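Local coordinates for PATF (Prochloron didemni, PDB 4BG2), which is a prenyltransferase-family protein probably involved in patellamide (cyanobactin) biosynthesis, at residues D264-F269 / F296-D301. Residues are numbered along the deposited sequence; the frame is centred on the assembly and turned at random.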
ATOM      1  N   ASP A 264      11.502 -14.884   7.462  1.00 42.46           N
ATOM      2  CA  ASP A 264      11.000 -16.195   7.874  1.00 47.61           C
ATOM      3  C   ASP A 264      10.034 -16.063   9.045  1.00 47.63           C
ATOM      4  O   ASP A 264       9.018 -16.749   9.095  1.00 49.14           O
ATOM      5  CB  ASP A 264      12.155 -17.113   8.256  1.00 51.65           C
ATOM      6  CG  ASP A 264      13.017 -17.495   7.061  1.00 54.98           C
ATOM      7  OD1 ASP A 264      12.536 -17.367   5.913  1.00 54.85           O
ATOM      8  OD2 ASP A 264      14.174 -17.942   7.266  1.00 60.07           O
ATOM      9  N   LYS A 265      10.343 -15.178   9.986  1.00 47.78           N
ATOM     10  CA  LYS A 265       9.434 -14.930  11.105  1.00 48.05           C
ATOM     11  C   LYS A 265       8.093 -14.373  10.629  1.00 45.85           C
ATOM     12  O   LYS A 265       7.027 -14.828  11.070  1.00 46.37           O
ATOM     13  CB  LYS A 265      10.057 -13.980  12.110  1.00 50.77           C
ATOM     14  CG  LYS A 265       9.049 -13.415  13.106  1.00 52.47           C
ATOM     15  CD  LYS A 265       9.750 -12.641  14.207  1.00 55.31           C
ATOM     16  CE  LYS A 265       8.749 -12.015  15.159  1.00 57.84           C
ATOM     17  NZ  LYS A 265       9.438 -11.709  16.442  1.00 62.39           N
ATOM     18  N   ILE A 266       8.137 -13.395   9.724  1.00 41.41           N
ATOM     19  CA  ILE A 266       6.901 -12.840   9.177  1.00 39.44           C
ATOM     20  C   ILE A 266       6.141 -13.923   8.427  1.00 38.88           C
ATOM     21  O   ILE A 266       4.910 -14.019   8.536  1.00 38.84           O
ATOM     22  CB  ILE A 266       7.150 -11.645   8.224  1.00 37.93           C
ATOM     23  CG1 ILE A 266       7.822 -10.493   8.960  1.00 37.47           C
ATOM     24  CG2 ILE A 266       5.844 -11.158   7.609  1.00 36.85           C
ATOM     25  CD1 ILE A 266       8.632  -9.585   8.054  1.00 35.84           C
ATOM     26  N   TYR A 267       6.872 -14.738   7.666  1.00 37.99           N
ATOM     27  CA  TYR A 267       6.247 -15.789   6.884  1.00 38.86           C
ATOM     28  C   TYR A 267       5.519 -16.797   7.758  1.00 39.33           C
ATOM     29  O   TYR A 267       4.380 -17.160   7.485  1.00 38.75           O
ATOM     30  CB  TYR A 267       7.292 -16.513   6.034  1.00 41.46           C
ATOM     31  CG  TYR A 267       6.706 -17.690   5.319  1.00 43.34           C
ATOM     32  CD1 TYR A 267       5.812 -17.505   4.269  1.00 43.32           C
ATOM     33  CD2 TYR A 267       7.012 -18.981   5.707  1.00 46.23           C
ATOM     34  CE1 TYR A 267       5.260 -18.587   3.608  1.00 45.79           C
ATOM     35  CE2 TYR A 267       6.454 -20.071   5.061  1.00 48.16           C
ATOM     36  CZ  TYR A 267       5.583 -19.861   4.013  1.00 47.46           C
ATOM     37  OH  TYR A 267       5.031 -20.919   3.355  1.00 51.18           O
ATOM     38  N   ASN A 268       6.196 -17.241   8.808  1.00 40.63           N
ATOM     39  CA  ASN A 268       5.636 -18.189   9.783  1.00 43.82           C
ATOM     40  C   ASN A 268       4.419 -17.630  10.474  1.00 44.23           C
ATOM     41  O   ASN A 268       3.407 -18.317  10.645  1.00 45.97           O
ATOM     42  CB  ASN A 268       6.684 -18.515  10.840  1.00 44.14           C
ATOM     43  CG  ASN A 268       7.795 -19.387  10.304  1.00 44.45           C
ATOM     44  OD1 ASN A 268       7.647 -20.070   9.293  1.00 46.20           O
ATOM     45  ND2 ASN A 268       8.914 -19.362  10.984  1.00 44.15           N
ATOM     46  N   PHE A 269       4.519 -16.367  10.877  1.00 43.27           N
ATOM     47  CA  PHE A 269       3.382 -15.716  11.500  1.00 42.74           C
ATOM     48  C   PHE A 269       2.179 -15.749  10.559  1.00 42.48           C
ATOM     49  O   PHE A 269       1.074 -16.096  10.972  1.00 42.03           O
ATOM     50  CB  PHE A 269       3.723 -14.287  11.888  1.00 41.95           C
ATOM     51  CG  PHE A 269       2.520 -13.476  12.249  1.00 42.51           C
ATOM     52  CD1 PHE A 269       1.938 -13.597  13.501  1.00 43.72           C
ATOM     53  CD2 PHE A 269       1.942 -12.627  11.318  1.00 41.68           C
ATOM     54  CE1 PHE A 269       0.815 -12.864  13.829  1.00 43.37           C
ATOM     55  CE2 PHE A 269       0.817 -11.891  11.644  1.00 41.62           C
ATOM     56  CZ  PHE A 269       0.259 -12.004  12.901  1.00 42.34           C
ATOM     57  N   PHE A 296      13.260  -5.369   2.213  1.00 27.47           N
ATOM     58  CA  PHE A 296      11.986  -5.644   1.561  1.00 27.98           C
ATOM     59  C   PHE A 296      10.847  -5.300   2.490  1.00 27.30           C
ATOM     60  O   PHE A 296      11.047  -5.084   3.676  1.00 28.53           O
ATOM     61  CB  PHE A 296      11.859  -7.131   1.144  1.00 29.27           C
ATOM     62  CG  PHE A 296      11.901  -8.085   2.297  1.00 32.01           C
ATOM     63  CD1 PHE A 296      13.122  -8.474   2.843  1.00 33.44           C
ATOM     64  CD2 PHE A 296      10.731  -8.585   2.846  1.00 33.10           C
ATOM     65  CE1 PHE A 296      13.165  -9.338   3.921  1.00 35.64           C
ATOM     66  CE2 PHE A 296      10.770  -9.433   3.940  1.00 35.54           C
ATOM     67  CZ  PHE A 296      11.992  -9.829   4.459  1.00 35.95           C
ATOM     68  N   CYS A 297       9.651  -5.272   1.926  1.00 26.81           N
ATOM     69  CA  CYS A 297       8.422  -5.132   2.691  0.50 27.00           C
ATOM     70  C   CYS A 297       7.535  -6.326   2.468  1.00 26.57           C
ATOM     71  O   CYS A 297       7.401  -6.789   1.351  1.00 28.72           O
ATOM     72  CB  CYS A 297       7.669  -3.892   2.236  0.50 25.52           C
ATOM     73  SG  CYS A 297       8.353  -2.399   2.903  0.50 25.56           S
ATOM     74  N   PHE A 298       6.930  -6.822   3.535  1.00 27.67           N
ATOM     75  CA  PHE A 298       6.054  -7.983   3.490  1.00 25.69           C
ATOM     76  C   PHE A 298       4.635  -7.543   3.932  1.00 25.82           C
ATOM     77  O   PHE A 298       4.432  -7.124   5.058  1.00 24.30           O
ATOM     78  CB  PHE A 298       6.644  -9.009   4.441  1.00 28.20           C
ATOM     79  CG  PHE A 298       6.116 -10.412   4.266  1.00 29.54           C
ATOM     80  CD1 PHE A 298       4.760 -10.672   4.201  1.00 29.90           C
ATOM     81  CD2 PHE A 298       7.000 -11.480   4.241  1.00 31.05           C
ATOM     82  CE1 PHE A 298       4.283 -11.979   4.065  1.00 33.21           C
ATOM     83  CE2 PHE A 298       6.537 -12.788   4.127  1.00 33.04           C
ATOM     84  CZ  PHE A 298       5.174 -13.039   4.025  1.00 32.95           C
ATOM     85  N   TYR A 299       3.669  -7.703   3.042  1.00 25.78           N
ATOM     86  CA  TYR A 299       2.293  -7.248   3.238  1.00 26.03           C
ATOM     87  C   TYR A 299       1.418  -8.479   3.371  1.00 27.79           C
ATOM     88  O   TYR A 299       1.660  -9.467   2.702  1.00 26.63           O
ATOM     89  CB  TYR A 299       1.847  -6.450   2.004  1.00 24.70           C
ATOM     90  CG  TYR A 299       2.479  -5.102   1.868  1.00 23.66           C
ATOM     91  CD1 TYR A 299       3.703  -4.922   1.246  1.00 23.50           C
ATOM     92  CD2 TYR A 299       1.841  -3.967   2.405  1.00 24.75           C
ATOM     93  CE1 TYR A 299       4.277  -3.638   1.135  1.00 23.66           C
ATOM     94  CE2 TYR A 299       2.402  -2.706   2.296  1.00 22.45           C
ATOM     95  CZ  TYR A 299       3.602  -2.543   1.669  1.00 22.78           C
ATOM     96  OH  TYR A 299       4.131  -1.266   1.613  1.00 23.49           O
ATOM     97  N   TYR A 300       0.412  -8.422   4.230  1.00 27.81           N
ATOM     98  CA  TYR A 300      -0.648  -9.406   4.239  1.00 28.86           C
ATOM     99  C   TYR A 300      -1.979  -8.694   4.469  1.00 28.97           C
ATOM    100  O   TYR A 300      -2.029  -7.683   5.181  1.00 26.96           O
ATOM    101  CB  TYR A 300      -0.380 -10.510   5.275  1.00 31.19           C
ATOM    102  CG  TYR A 300      -0.377 -10.067   6.708  1.00 31.75           C
ATOM    103  CD1 TYR A 300       0.770  -9.572   7.297  1.00 30.98           C
ATOM    104  CD2 TYR A 300      -1.513 -10.180   7.484  1.00 33.13           C
ATOM    105  CE1 TYR A 300       0.776  -9.183   8.626  1.00 33.03           C
ATOM    106  CE2 TYR A 300      -1.511  -9.807   8.813  1.00 33.98           C
ATOM    107  CZ  TYR A 300      -0.370  -9.295   9.371  1.00 33.36           C
ATOM    108  OH  TYR A 300      -0.390  -8.894  10.682  1.00 35.72           O
ATOM    109  N   ASP A 301      -3.042  -9.240   3.878  1.00 30.17           N
ATOM    110  CA  ASP A 301      -4.347  -8.608   3.790  1.00 31.74           C
ATOM    111  C   ASP A 301      -5.374  -9.483   4.478  1.00 32.91           C
ATOM    112  O   ASP A 301      -5.449 -10.696   4.211  1.00 33.92           O
ATOM    113  CB  ASP A 301      -4.706  -8.415   2.316  1.00 34.79           C
ATOM    114  CG  ASP A 301      -5.967  -7.560   2.094  1.00 40.08           C
ATOM    115  OD1 ASP A 301      -6.397  -6.802   2.995  1.00 43.92           O
ATOM    116  OD2 ASP A 301      -6.532  -7.633   0.973  1.00 43.50           O
TER
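Ile266 lays its CG2 methyl on one face of the Phe298 ring. The contact is a CH-pi interaction: CG2 of Ile266 is 3.5 Å from the centroid of the Phe298 ring, over the face.

Phe298 can be followed outward. CB of Phe298 lies 3.9 Å from CG2 of Ile266, with CD1 of Ile266 slightly farther off. CG of Phe298 comes closest, 3.4 Å from CG2 of Ile266. CD1 and CD2 of Phe298 straddle that methyl at near-equal range, and CD2 of Phe298 also meets CB of Ile266. CE2 and CZ of Phe298 stay near the Ile266 methyl and also reach Tyr267. CE2 of Phe298 is 4.1 Å from the backbone N of Tyr267. CZ of Phe298, at the tip, ends 4.1 Å from CA of Tyr267. CG of Phe298 stands anti to the backbone N (chi1 -164°), which sends the ring out to the helix.

The fold is an antiparallel beta-barrel, as in ABBA-type prenyltransferases, with helices packed on its outside. Residues 264-269 of helix 261-272 run nearly parallel to residues 296-301 of strand 295-303 (6°). The strand pairs with strands 48-57 and 276-284. Phe296, Phe298 and Tyr300 turn to the helix, while Cys297 and Tyr299 point away. An alanine in place of Phe298 would probably leave the Ile266 methyl without its aromatic partner and open a gap between helix and strand.

One helical turn on, Phe269 and Tyr300 form an offset edge-to-face pair, with centroids 5.7 Å apart and planes at 64°. The Phe269 edge approaches Tyr300 obliquely, and CE2 of Phe269 lies 3.6 Å from CZ of Tyr300. The Tyr300 hydroxyl sits at the Phe269 edge, near its plane, and is hydrogen-bonded to His22 of helix 3-25. Phe26 makes a second edge-to-face pair with Phe269.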